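Local coordinates for protein aldehyde dehydrogenase 12 (Zea mays, PDB 6D97) that probably catalyses the NAD-dependent oxidation of L-glutamate gamma-semialdehyde to glutamate, the last step of proline catabolism in plants, at residues Y189-P197 / L262-T273; K218-S228 / D247-M258. All blocks are in the same frame, centred on the assembly; numbering follows the deposited sequence.

Interaction 1: residues Y189-P197 / L262-T273; sequences YGPVAIITP and LLEANPKMTLFT. With NAD (nicotinamide-adenine-dinucleotide), chain E.
Met269 lays its CG over the centre of one face of the Tyr189 ring, a CH-pi contact with CG 3.7 Å from the ring centroid, while the sulfur stands farther off above the same ring as a looser Met-aromatic partner. The Phe272 ring meets the cofactor with its edge: NAD O1A lies in the ring plane near CZ, and NAD O4B is 3.2 Å from Phe272 CE1. Ile195 CG2 approaches that ring obliquely, 3.7 Å from Phe272 CD1. With CG anti to the backbone N (chi1 176°), the Phe272 ring is carried out toward the cofactor and presents its CE1 and CZ edge to it. Were Tyr189 replaced by alanine, the CG of Met269 would probably lose the ring beneath it and the bent thioether would be freer to turn. The backbones behind these side chains are neighbouring parallel strands of the five-stranded Rossmann-type sheet of the NAD-binding domain. Ala193 and Ile195 each give N-H and C=O to the other strand, and Leu271 N reaches Ala193 O at 2.8 Å. On the face of Ala193 and Ile195, the end of helix 255-265 closes down: Leu262 CD1 meets Ile195 CD1 tip to tip at 3.8 Å, and Leu262 CD2 rests on Ala193 CB. Trp524 of helix 517-524 packs on the other face, against Val192, Ile194, Met269 and Leu271. Where the strand ends, NAD O3B donates to Thr196 O at 3.1 Å.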
loop_
_atom_site.group_PDB
_atom_site.type_symbol
_atom_site.label_atom_id
_atom_site.label_comp_id
_atom_site.label_asym_id
_atom_site.label_seq_id
_atom_site.Cartn_x
_atom_site.Cartn_y
_atom_site.Cartn_z
ATOM N N TYR A 189 8.036 -2.314 -20.223
ATOM C CA TYR A 189 8.331 -3.387 -21.156
ATOM C C TYR A 189 9.115 -2.911 -22.369
ATOM O O TYR A 189 9.823 -3.714 -22.988
ATOM C CB TYR A 189 7.043 -4.058 -21.625
ATOM C CG TYR A 189 6.305 -4.840 -20.566
ATOM C CD1 TYR A 189 6.691 -6.128 -20.221
ATOM C CD2 TYR A 189 5.196 -4.307 -19.937
ATOM C CE1 TYR A 189 6.001 -6.853 -19.264
ATOM C CE2 TYR A 189 4.507 -5.018 -18.985
ATOM C CZ TYR A 189 4.908 -6.288 -18.654
ATOM O OH TYR A 189 4.199 -6.980 -17.703
ATOM N N GLY A 190 9.008 -1.634 -22.719
ATOM C CA GLY A 190 9.683 -1.100 -23.873
ATOM C C GLY A 190 8.749 -0.959 -25.057
ATOM O O GLY A 190 7.745 -0.239 -25.001
ATOM N N PRO A 191 9.056 -1.655 -26.153
ATOM C CA PRO A 191 8.193 -1.600 -27.342
ATOM C C PRO A 191 6.935 -2.424 -27.114
ATOM O O PRO A 191 7.006 -3.616 -26.805
ATOM C CB PRO A 191 9.072 -2.197 -28.447
ATOM C CG PRO A 191 9.982 -3.146 -27.719
ATOM C CD PRO A 191 10.200 -2.567 -26.335
ATOM N N VAL A 192 5.778 -1.774 -27.242
ATOM C CA VAL A 192 4.492 -2.405 -26.979
ATOM C C VAL A 192 3.502 -2.010 -28.070
ATOM O O VAL A 192 3.751 -1.114 -28.877
ATOM C CB VAL A 192 3.932 -2.033 -25.588
ATOM C CG1 VAL A 192 4.942 -2.354 -24.500
ATOM C CG2 VAL A 192 3.542 -0.571 -25.539
ATOM N N ALA A 193 2.358 -2.695 -28.073
ATOM C CA ALA A 193 1.299 -2.463 -29.042
ATOM C C ALA A 193 -0.044 -2.361 -28.333
ATOM O O ALA A 193 -0.257 -2.969 -27.279
ATOM C CB ALA A 193 1.246 -3.576 -30.093
ATOM N N ILE A 194 -0.943 -1.572 -28.919
ATOM C CA ILE A 194 -2.292 -1.369 -28.400
ATOM C C ILE A 194 -3.276 -1.497 -29.551
ATOM O O ILE A 194 -3.105 -0.863 -30.597
ATOM C CB ILE A 194 -2.448 -0.001 -27.715
ATOM C CG1 ILE A 194 -1.382 0.159 -26.642
ATOM C CG2 ILE A 194 -3.820 0.127 -27.087
ATOM C CD1 ILE A 194 -1.263 1.577 -26.134
ATOM N N ILE A 195 -4.304 -2.319 -29.355
ATOM C CA ILE A 195 -5.306 -2.618 -30.372
ATOM C C ILE A 195 -6.681 -2.487 -29.724
ATOM O O ILE A 195 -6.986 -3.206 -28.766
ATOM C CB ILE A 195 -5.112 -4.027 -30.957
ATOM C CG1 ILE A 195 -3.678 -4.202 -31.468
ATOM C CG2 ILE A 195 -6.119 -4.288 -32.055
ATOM C CD1 ILE A 195 -3.339 -5.616 -31.868
ATOM N N THR A 196 -7.505 -1.576 -30.237
ATOM C CA THR A 196 -8.790 -1.248 -29.638
ATOM C C THR A 196 -9.907 -1.277 -30.672
ATOM O O THR A 196 -9.656 -1.145 -31.875
ATOM C CB THR A 196 -8.747 0.132 -28.963
ATOM O OG1 THR A 196 -8.768 1.161 -29.957
ATOM C CG2 THR A 196 -7.500 0.272 -28.120
ATOM N N PRO A 197 -11.177 -1.441 -30.226
ATOM C CA PRO A 197 -12.271 -1.676 -31.176
ATOM C C PRO A 197 -13.054 -0.429 -31.560
ATOM O O PRO A 197 -12.645 0.702 -31.278
ATOM C CB PRO A 197 -13.162 -2.658 -30.410
ATOM C CG PRO A 197 -13.061 -2.156 -28.997
ATOM C CD PRO A 197 -11.650 -1.586 -28.837
ATOM N N LEU A 262 2.688 -7.551 -35.381
ATOM C CA LEU A 262 2.939 -8.077 -34.041
ATOM C C LEU A 262 3.964 -9.202 -34.072
ATOM O O LEU A 262 4.835 -9.283 -33.199
ATOM C CB LEU A 262 1.636 -8.572 -33.414
ATOM C CG LEU A 262 0.541 -7.548 -33.113
ATOM C CD1 LEU A 262 -0.709 -8.242 -32.579
ATOM C CD2 LEU A 262 1.035 -6.505 -32.131
ATOM N N LEU A 263 3.874 -10.083 -35.065
ATOM C CA LEU A 263 4.806 -11.198 -35.152
ATOM C C LEU A 263 6.155 -10.792 -35.729
ATOM O O LEU A 263 7.148 -11.490 -35.497
ATOM C CB LEU A 263 4.186 -12.319 -35.986
ATOM C CG LEU A 263 2.975 -12.963 -35.309
ATOM C CD1 LEU A 263 2.233 -13.898 -36.251
ATOM C CD2 LEU A 263 3.416 -13.701 -34.054
ATOM N N GLU A 264 6.216 -9.681 -36.461
ATOM C CA GLU A 264 7.476 -9.217 -37.025
ATOM C C GLU A 264 8.206 -8.253 -36.099
ATOM O O GLU A 264 9.438 -8.290 -36.016
ATOM C CB GLU A 264 7.232 -8.552 -38.381
ATOM C CG GLU A 264 6.958 -9.533 -39.511
ATOM C CD GLU A 264 7.938 -9.376 -40.656
ATOM O OE1 GLU A 264 7.586 -8.722 -41.660
ATOM O OE2 GLU A 264 9.070 -9.892 -40.541
ATOM N N ALA A 265 7.470 -7.386 -35.402
ATOM C CA ALA A 265 8.100 -6.431 -34.499
ATOM C C ALA A 265 8.360 -7.017 -33.121
ATOM O O ALA A 265 9.203 -6.487 -32.387
ATOM C CB ALA A 265 7.236 -5.173 -34.373
ATOM N N ASN A 266 7.664 -8.101 -32.768
ATOM C CA ASN A 266 7.753 -8.771 -31.475
ATOM C C ASN A 266 7.696 -7.764 -30.334
ATOM O O ASN A 266 8.684 -7.604 -29.606
ATOM C CB ASN A 266 9.040 -9.594 -31.376
ATOM C CG ASN A 266 9.147 -10.647 -32.462
ATOM O OD1 ASN A 266 10.088 -10.637 -33.256
ATOM N ND2 ASN A 266 8.186 -11.565 -32.500
ATOM N N PRO A 267 6.579 -7.061 -30.150
ATOM C CA PRO A 267 6.481 -6.157 -29.004
ATOM C C PRO A 267 6.498 -6.956 -27.713
ATOM O O PRO A 267 6.071 -8.112 -27.665
ATOM C CB PRO A 267 5.138 -5.454 -29.219
ATOM C CG PRO A 267 4.334 -6.440 -29.979
ATOM C CD PRO A 267 5.306 -7.151 -30.885
ATOM N N LYS A 268 7.018 -6.334 -26.656
ATOM C CA LYS A 268 7.146 -7.038 -25.388
ATOM C C LYS A 268 5.828 -7.138 -24.638
ATOM O O LYS A 268 5.691 -8.004 -23.768
ATOM C CB LYS A 268 8.205 -6.360 -24.519
ATOM C CG LYS A 268 9.610 -6.558 -25.063
ATOM C CD LYS A 268 9.876 -8.040 -25.288
ATOM C CE LYS A 268 10.521 -8.302 -26.636
ATOM N NZ LYS A 268 11.949 -7.899 -26.677
ATOM N N MET A 269 4.864 -6.279 -24.955
ATOM C CA MET A 269 3.523 -6.371 -24.398
ATOM C C MET A 269 2.540 -5.890 -25.451
ATOM O O MET A 269 2.830 -4.947 -26.189
ATOM C CB MET A 269 3.380 -5.543 -23.115
ATOM C CG MET A 269 2.855 -6.334 -21.920
ATOM S SD MET A 269 1.192 -6.992 -22.171
ATOM C CE MET A 269 0.254 -5.476 -22.344
ATOM N N THR A 270 1.384 -6.541 -25.529
ATOM C CA THR A 270 0.322 -6.126 -26.436
ATOM C C THR A 270 -0.971 -6.030 -25.646
ATOM O O THR A 270 -1.408 -7.016 -25.044
ATOM C CB THR A 270 0.158 -7.099 -27.607
ATOM O OG1 THR A 270 1.341 -7.087 -28.413
ATOM C CG2 THR A 270 -1.030 -6.698 -28.468
ATOM N N LEU A 271 -1.565 -4.841 -25.627
ATOM C CA LEU A 271 -2.906 -4.658 -25.091
ATOM C C LEU A 271 -3.892 -4.861 -26.230
ATOM O O LEU A 271 -3.850 -4.135 -27.231
ATOM C CB LEU A 271 -3.070 -3.270 -24.471
ATOM C CG LEU A 271 -4.343 -2.912 -23.688
ATOM C CD1 LEU A 271 -5.528 -2.567 -24.594
ATOM C CD2 LEU A 271 -4.710 -4.035 -22.733
ATOM N N PHE A 272 -4.772 -5.844 -26.085
ATOM C CA PHE A 272 -5.836 -6.057 -27.050
ATOM C C PHE A 272 -7.188 -5.883 -26.381
ATOM O O PHE A 272 -7.457 -6.490 -25.339
ATOM C CB PHE A 272 -5.767 -7.439 -27.691
ATOM C CG PHE A 272 -6.910 -7.711 -28.621
ATOM C CD1 PHE A 272 -6.890 -7.219 -29.913
ATOM C CD2 PHE A 272 -8.017 -8.427 -28.194
ATOM C CE1 PHE A 272 -7.942 -7.446 -30.768
ATOM C CE2 PHE A 272 -9.072 -8.660 -29.046
ATOM C CZ PHE A 272 -9.036 -8.168 -30.333
ATOM N N THR A 273 -8.043 -5.080 -27.005
ATOM C CA THR A 273 -9.436 -4.942 -26.606
ATOM C C THR A 273 -10.296 -5.191 -27.833
ATOM O O THR A 273 -10.180 -4.468 -28.828
ATOM C CB THR A 273 -9.716 -3.556 -26.027
ATOM O OG1 THR A 273 -8.819 -3.301 -24.940
ATOM C CG2 THR A 273 -11.138 -3.490 -25.520
HETATM P PA NAD E . -12.428 -7.181 -33.079
HETATM O O1A NAD E . -11.702 -8.374 -32.380
HETATM O O2A NAD E . -13.164 -7.396 -34.309
HETATM O O5B NAD E . -11.639 -6.042 -33.591
HETATM C C5B NAD E . -11.000 -5.175 -32.686
HETATM C C4B NAD E . -9.650 -4.657 -33.172
HETATM O O4B NAD E . -8.696 -5.689 -33.347
HETATM C C3B NAD E . -9.737 -3.869 -34.438
HETATM O O3B NAD E . -8.884 -2.791 -34.403
HETATM C C2B NAD E . -9.310 -4.846 -35.447
HETATM O O2B NAD E . -8.786 -4.214 -36.552
HETATM C C1B NAD E . -8.291 -5.609 -34.688
HETATM N N9A NAD E . -8.023 -6.945 -35.176
HETATM C C8A NAD E . -8.914 -7.870 -35.688
HETATM N N7A NAD E . -8.255 -8.993 -35.993
HETATM C C5A NAD E . -6.908 -8.842 -35.677
HETATM C C6A NAD E . -5.787 -9.645 -35.767
HETATM N N6A NAD E . -5.908 -10.974 -36.299
HETATM N N1A NAD E . -4.592 -9.188 -35.363
HETATM C C2A NAD E . -4.444 -7.939 -34.854
HETATM N N3A NAD E . -5.522 -7.119 -34.749
HETATM C C4A NAD E . -6.742 -7.538 -35.145
HETATM O O3 NAD E . -13.472 -6.443 -32.356
HETATM P PN NAD E . -15.009 -6.344 -32.744
HETATM O O1N NAD E . -15.640 -5.664 -31.475
HETATM O O2N NAD E . -15.224 -5.433 -33.918
HETATM O O5D NAD E . -15.687 -7.671 -32.960
#

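Interaction 2: residues K218-S228 / D247-M258; sequences KPVLKVDSKVS and DMDFINSDGAVM. With NAD (nicotinamide-adenine-dinucleotide), chain E.
The ammonium group of Lys222 is gripped at once by protein, cofactor and water: NZ donates to Ser253 O at 2.8 Å, to NAD O2B at 2.8 Å and to a water, and a weak bond to NAD O3B can only share one of the three N-H groups. Its chain leaves the strand with CG anti to the backbone N (chi1 -176°) and bends at chi2 and chi4, which turns NZ onto the ribose hydroxyls. Along the way its CD slides past Met258 CG, 3.7 Å away, and Met258 CB in turn lies against the adenine at C2A. The water bound by Lys222 NZ also accepts from Ser253 N and donates to Val223 O and to Ser225 OG, which is also hydrogen-bonded to Glu76, bridging the two segments beyond the ends of their strands. Before that point the strands run parallel as the ends of a beta-alpha-beta unit through helix 229-240, and Leu221 takes Asp249 O at its N-H and gives its own O to Ile251 N. The side chains of Leu221 and Phe250 lie side by side, pointing the same way, and the ring edge of Phe250 faces Ser228 O and Val223 CG2. Farther along, Ser228 OG donates to Asn252 OD1 at 2.7 Å. Asp254 N-caps helix 255-265, its OD1 accepting from Val257 N. With its N-H groups spent on a backbone carbonyl, a water and the 2'-hydroxyl oxygen O2B, the charge of Lys222 is held in place beside the ribose, consistent with its role in binding NAD.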
loop_
_atom_site.group_PDB
_atom_site.type_symbol
_atom_site.label_atom_id
_atom_site.label_comp_id
_atom_site.label_asym_id
_atom_site.label_seq_id
_atom_site.Cartn_x
_atom_site.Cartn_y
_atom_site.Cartn_z
ATOM N N LYS A 218 7.114 2.442 -25.259
ATOM C CA LYS A 218 6.860 3.104 -26.534
ATOM C C LYS A 218 5.802 2.309 -27.282
ATOM O O LYS A 218 6.096 1.215 -27.789
ATOM C CB LYS A 218 8.129 3.233 -27.376
ATOM C CG LYS A 218 7.861 3.758 -28.775
ATOM C CD LYS A 218 9.119 4.199 -29.484
ATOM C CE LYS A 218 8.769 4.763 -30.852
ATOM N NZ LYS A 218 9.960 5.319 -31.552
ATOM N N PRO A 219 4.568 2.792 -27.352
ATOM C CA PRO A 219 3.500 2.016 -27.978
ATOM C C PRO A 219 3.287 2.355 -29.442
ATOM O O PRO A 219 3.561 3.462 -29.911
ATOM C CB PRO A 219 2.272 2.423 -27.153
ATOM C CG PRO A 219 2.544 3.856 -26.825
ATOM C CD PRO A 219 4.050 4.002 -26.694
ATOM N N VAL A 220 2.792 1.359 -30.167
ATOM C CA VAL A 220 2.154 1.561 -31.459
ATOM C C VAL A 220 0.666 1.320 -31.254
ATOM O O VAL A 220 0.266 0.290 -30.693
ATOM C CB VAL A 220 2.747 0.646 -32.547
ATOM C CG1 VAL A 220 2.611 -0.830 -32.176
ATOM C CG2 VAL A 220 2.094 0.937 -33.888
ATOM N N LEU A 221 -0.147 2.295 -31.642
ATOM C CA LEU A 221 -1.575 2.279 -31.368
ATOM C C LEU A 221 -2.346 2.006 -32.650
ATOM O O LEU A 221 -2.145 2.689 -33.660
ATOM C CB LEU A 221 -2.032 3.601 -30.749
ATOM C CG LEU A 221 -3.549 3.748 -30.627
ATOM C CD1 LEU A 221 -4.140 2.722 -29.672
ATOM C CD2 LEU A 221 -3.914 5.150 -30.190
ATOM N N LYS A 222 -3.222 1.009 -32.606
ATOM C CA LYS A 222 -4.086 0.673 -33.729
ATOM C C LYS A 222 -5.533 0.718 -33.260
ATOM O O LYS A 222 -5.911 -0.004 -32.330
ATOM C CB LYS A 222 -3.739 -0.705 -34.296
ATOM C CG LYS A 222 -4.522 -1.091 -35.538
ATOM C CD LYS A 222 -5.288 -2.382 -35.314
ATOM C CE LYS A 222 -5.949 -2.873 -36.591
ATOM N NZ LYS A 222 -7.090 -2.004 -36.996
ATOM N N VAL A 223 -6.331 1.566 -33.899
ATOM C CA VAL A 223 -7.759 1.676 -33.633
ATOM C C VAL A 223 -8.501 1.212 -34.878
ATOM O O VAL A 223 -8.042 1.444 -36.002
ATOM C CB VAL A 223 -8.156 3.118 -33.250
ATOM C CG1 VAL A 223 -9.650 3.224 -32.963
ATOM C CG2 VAL A 223 -7.339 3.582 -32.048
ATOM N N ASP A 224 -9.625 0.524 -34.668
ATOM C CA ASP A 224 -10.498 0.083 -35.749
ATOM C C ASP A 224 -10.694 1.198 -36.761
ATOM O O ASP A 224 -11.091 2.313 -36.406
ATOM C CB ASP A 224 -11.851 -0.363 -35.183
ATOM C CG ASP A 224 -12.680 -1.143 -36.193
ATOM O OD1 ASP A 224 -13.009 -0.596 -37.270
ATOM O OD2 ASP A 224 -12.990 -2.319 -35.914
ATOM N N SER A 225 -10.389 0.898 -38.028
ATOM C CA SER A 225 -10.349 1.935 -39.053
ATOM C C SER A 225 -11.684 2.647 -39.194
ATOM O O SER A 225 -11.732 3.781 -39.678
ATOM C CB SER A 225 -9.936 1.340 -40.398
ATOM O OG SER A 225 -8.597 0.877 -40.363
ATOM N N LYS A 226 -12.776 1.998 -38.783
ATOM C CA LYS A 226 -14.081 2.640 -38.868
ATOM C C LYS A 226 -14.146 3.907 -38.028
ATOM O O LYS A 226 -14.872 4.844 -38.377
ATOM C CB LYS A 226 -15.177 1.665 -38.436
ATOM C CG LYS A 226 -15.533 0.608 -39.464
ATOM C CD LYS A 226 -16.748 -0.195 -39.018
ATOM C CE LYS A 226 -16.440 -1.685 -38.956
ATOM N NZ LYS A 226 -15.426 -2.007 -37.909
ATOM N N VAL A 227 -13.398 3.965 -36.924
ATOM C CA VAL A 227 -13.511 5.064 -35.973
ATOM C C VAL A 227 -12.176 5.714 -35.647
ATOM O O VAL A 227 -12.134 6.615 -34.807
ATOM C CB VAL A 227 -14.197 4.604 -34.672
ATOM C CG1 VAL A 227 -15.534 3.965 -34.977
ATOM C CG2 VAL A 227 -13.295 3.643 -33.925
ATOM N N SER A 228 -11.081 5.297 -36.285
ATOM C CA SER A 228 -9.755 5.763 -35.893
ATOM C C SER A 228 -9.568 7.259 -36.093
ATOM O O SER A 228 -8.546 7.798 -35.654
ATOM C CB SER A 228 -8.672 5.010 -36.668
ATOM O OG SER A 228 -8.806 5.203 -38.066
ATOM N N ASP A 247 7.617 9.444 -29.372
ATOM C CA ASP A 247 7.226 8.581 -28.264
ATOM C C ASP A 247 6.173 7.542 -28.637
ATOM O O ASP A 247 6.036 6.544 -27.923
ATOM C CB ASP A 247 6.723 9.421 -27.086
ATOM C CG ASP A 247 7.852 9.936 -26.215
ATOM O OD1 ASP A 247 9.005 9.951 -26.694
ATOM O OD2 ASP A 247 7.594 10.316 -25.053
ATOM N N MET A 248 5.427 7.738 -29.725
ATOM C CA MET A 248 4.418 6.754 -30.093
ATOM C C MET A 248 4.185 6.769 -31.596
ATOM O O MET A 248 4.516 7.733 -32.294
ATOM C CB MET A 248 3.094 6.989 -29.347
ATOM C CG MET A 248 2.329 8.251 -29.746
ATOM S SD MET A 248 1.211 8.070 -31.159
ATOM C CE MET A 248 -0.011 6.936 -30.507
ATOM N N ASP A 249 3.592 5.680 -32.082
ATOM C CA ASP A 249 3.203 5.537 -33.474
ATOM C C ASP A 249 1.718 5.213 -33.562
ATOM O O ASP A 249 1.120 4.681 -32.623
ATOM C CB ASP A 249 4.015 4.444 -34.174
ATOM C CG ASP A 249 5.492 4.751 -34.201
ATOM O OD1 ASP A 249 5.863 5.872 -34.604
ATOM O OD2 ASP A 249 6.281 3.875 -33.803
ATOM N N PHE A 250 1.137 5.517 -34.720
ATOM C CA PHE A 250 -0.289 5.336 -34.969
ATOM C C PHE A 250 -0.441 4.636 -36.311
ATOM O O PHE A 250 -0.051 5.192 -37.342
ATOM C CB PHE A 250 -0.996 6.696 -34.967
ATOM C CG PHE A 250 -2.493 6.623 -35.054
ATOM C CD1 PHE A 250 -3.231 5.918 -34.114
ATOM C CD2 PHE A 250 -3.165 7.305 -36.057
ATOM C CE1 PHE A 250 -4.614 5.875 -34.190
ATOM C CE2 PHE A 250 -4.543 7.267 -36.143
ATOM C CZ PHE A 250 -5.272 6.553 -35.208
ATOM N N ILE A 251 -0.979 3.419 -36.308
ATOM C CA ILE A 251 -1.104 2.626 -37.526
ATOM C C ILE A 251 -2.577 2.337 -37.786
ATOM O O ILE A 251 -3.332 2.020 -36.858
ATOM C CB ILE A 251 -0.286 1.319 -37.454
ATOM C CG1 ILE A 251 -0.402 0.547 -38.772
ATOM C CG2 ILE A 251 -0.729 0.455 -36.282
ATOM C CD1 ILE A 251 0.609 -0.575 -38.931
ATOM N N ASN A 252 -2.988 2.475 -39.042
ATOM C CA ASN A 252 -4.306 2.062 -39.500
ATOM C C ASN A 252 -4.130 0.893 -40.460
ATOM O O ASN A 252 -3.307 0.963 -41.379
ATOM C CB ASN A 252 -5.046 3.211 -40.192
ATOM C CG ASN A 252 -5.236 4.425 -39.296
ATOM O OD1 ASN A 252 -6.251 4.556 -38.615
ATOM N ND2 ASN A 252 -4.272 5.335 -39.324
ATOM N N SER A 253 -4.885 -0.177 -40.239
ATOM C CA SER A 253 -4.776 -1.367 -41.075
ATOM C C SER A 253 -5.937 -2.291 -40.747
ATOM O O SER A 253 -6.660 -2.090 -39.767
ATOM C CB SER A 253 -3.444 -2.094 -40.864
ATOM O OG SER A 253 -3.387 -2.694 -39.581
ATOM N N ASP A 254 -6.110 -3.308 -41.587
ATOM C CA ASP A 254 -6.999 -4.392 -41.221
ATOM C C ASP A 254 -6.320 -5.276 -40.178
ATOM O O ASP A 254 -5.132 -5.125 -39.876
ATOM C CB ASP A 254 -7.416 -5.209 -42.449
ATOM C CG ASP A 254 -6.233 -5.786 -43.220
ATOM O OD1 ASP A 254 -5.266 -6.278 -42.603
ATOM O OD2 ASP A 254 -6.291 -5.778 -44.467
ATOM N N GLY A 255 -7.094 -6.208 -39.624
ATOM C CA GLY A 255 -6.565 -7.053 -38.567
ATOM C C GLY A 255 -5.403 -7.914 -39.023
ATOM O O GLY A 255 -4.471 -8.169 -38.257
ATOM N N ALA A 256 -5.432 -8.359 -40.281
ATOM C CA ALA A 256 -4.412 -9.290 -40.756
ATOM C C ALA A 256 -3.042 -8.629 -40.826
ATOM O O ALA A 256 -2.028 -9.255 -40.494
ATOM C CB ALA A 256 -4.804 -9.851 -42.122
ATOM N N VAL A 257 -2.987 -7.373 -41.269
ATOM C CA VAL A 257 -1.708 -6.676 -41.329
ATOM C C VAL A 257 -1.186 -6.401 -39.927
ATOM O O VAL A 257 0.006 -6.580 -39.647
ATOM C CB VAL A 257 -1.834 -5.381 -42.146
ATOM C CG1 VAL A 257 -0.594 -4.532 -41.956
ATOM C CG2 VAL A 257 -2.040 -5.703 -43.615
ATOM N N MET A 258 -2.068 -5.971 -39.020
ATOM C CA MET A 258 -1.654 -5.748 -37.639
ATOM C C MET A 258 -1.115 -7.030 -37.020
ATOM O O MET A 258 -0.176 -6.996 -36.215
ATOM C CB MET A 258 -2.824 -5.207 -36.817
ATOM C CG MET A 258 -2.416 -4.683 -35.446
ATOM S SD MET A 258 -1.230 -3.328 -35.577
ATOM C CE MET A 258 -0.742 -3.132 -33.867
HETATM P PA NAD E . -12.428 -7.181 -33.079
HETATM O O1A NAD E . -11.702 -8.374 -32.380
HETATM O O2A NAD E . -13.164 -7.396 -34.309
HETATM O O5B NAD E . -11.639 -6.042 -33.591
HETATM C C5B NAD E . -11.000 -5.175 -32.686
HETATM C C4B NAD E . -9.650 -4.657 -33.172
HETATM O O4B NAD E . -8.696 -5.689 -33.347
HETATM C C3B NAD E . -9.737 -3.869 -34.438
HETATM O O3B NAD E . -8.884 -2.791 -34.403
HETATM C C2B NAD E . -9.310 -4.846 -35.447
HETATM O O2B NAD E . -8.786 -4.214 -36.552
HETATM C C1B NAD E . -8.291 -5.609 -34.688
HETATM N N9A NAD E . -8.023 -6.945 -35.176
HETATM C C8A NAD E . -8.914 -7.870 -35.688
HETATM N N7A NAD E . -8.255 -8.993 -35.993
HETATM C C5A NAD E . -6.908 -8.842 -35.677
HETATM C C6A NAD E . -5.787 -9.645 -35.767
HETATM N N6A NAD E . -5.908 -10.974 -36.299
HETATM N N1A NAD E . -4.592 -9.188 -35.363
HETATM C C2A NAD E . -4.444 -7.939 -34.854
HETATM N N3A NAD E . -5.522 -7.119 -34.749
HETATM C C4A NAD E . -6.742 -7.538 -35.145
HETATM O O3 NAD E . -13.472 -6.443 -32.356
HETATM P PN NAD E . -15.009 -6.344 -32.744
HETATM O O1N NAD E . -15.640 -5.664 -31.475
HETATM O O2N NAD E . -15.224 -5.433 -33.918
HETATM O O5D NAD E . -15.687 -7.671 -32.960
HETATM O O HOH W 1 -6.946 0.602 -38.324
HETATM O O HOH W 2 -5.686 3.174 -36.159
HETATM O O HOH W 3 -9.446 -1.776 -38.931
#

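Both contacts are buried in the same parallel sheet and both touch NAD. Strands 191-196 and 218-223 are neighbours in it, joined by a probable hydrogen bond from Lys222 N to Ile194 O, so the two interactions continue one another across the sheet. Interaction 1 lies in its middle, and apart from its backbone ladder its chemistry is mainly apolar; interaction 2 reaches the outermost strand, 249-251, and replaces direct pairing at its cofactor end with waters and the ammonium group of a lysine. Helix 255-265 serves both, starting in interaction 2 and ending in interaction 1. On the cofactor, 189-197/262-273 flanks the ribose with carbon and a carbonyl, whereas 218-228/247-258 grips its hydroxyls with charge.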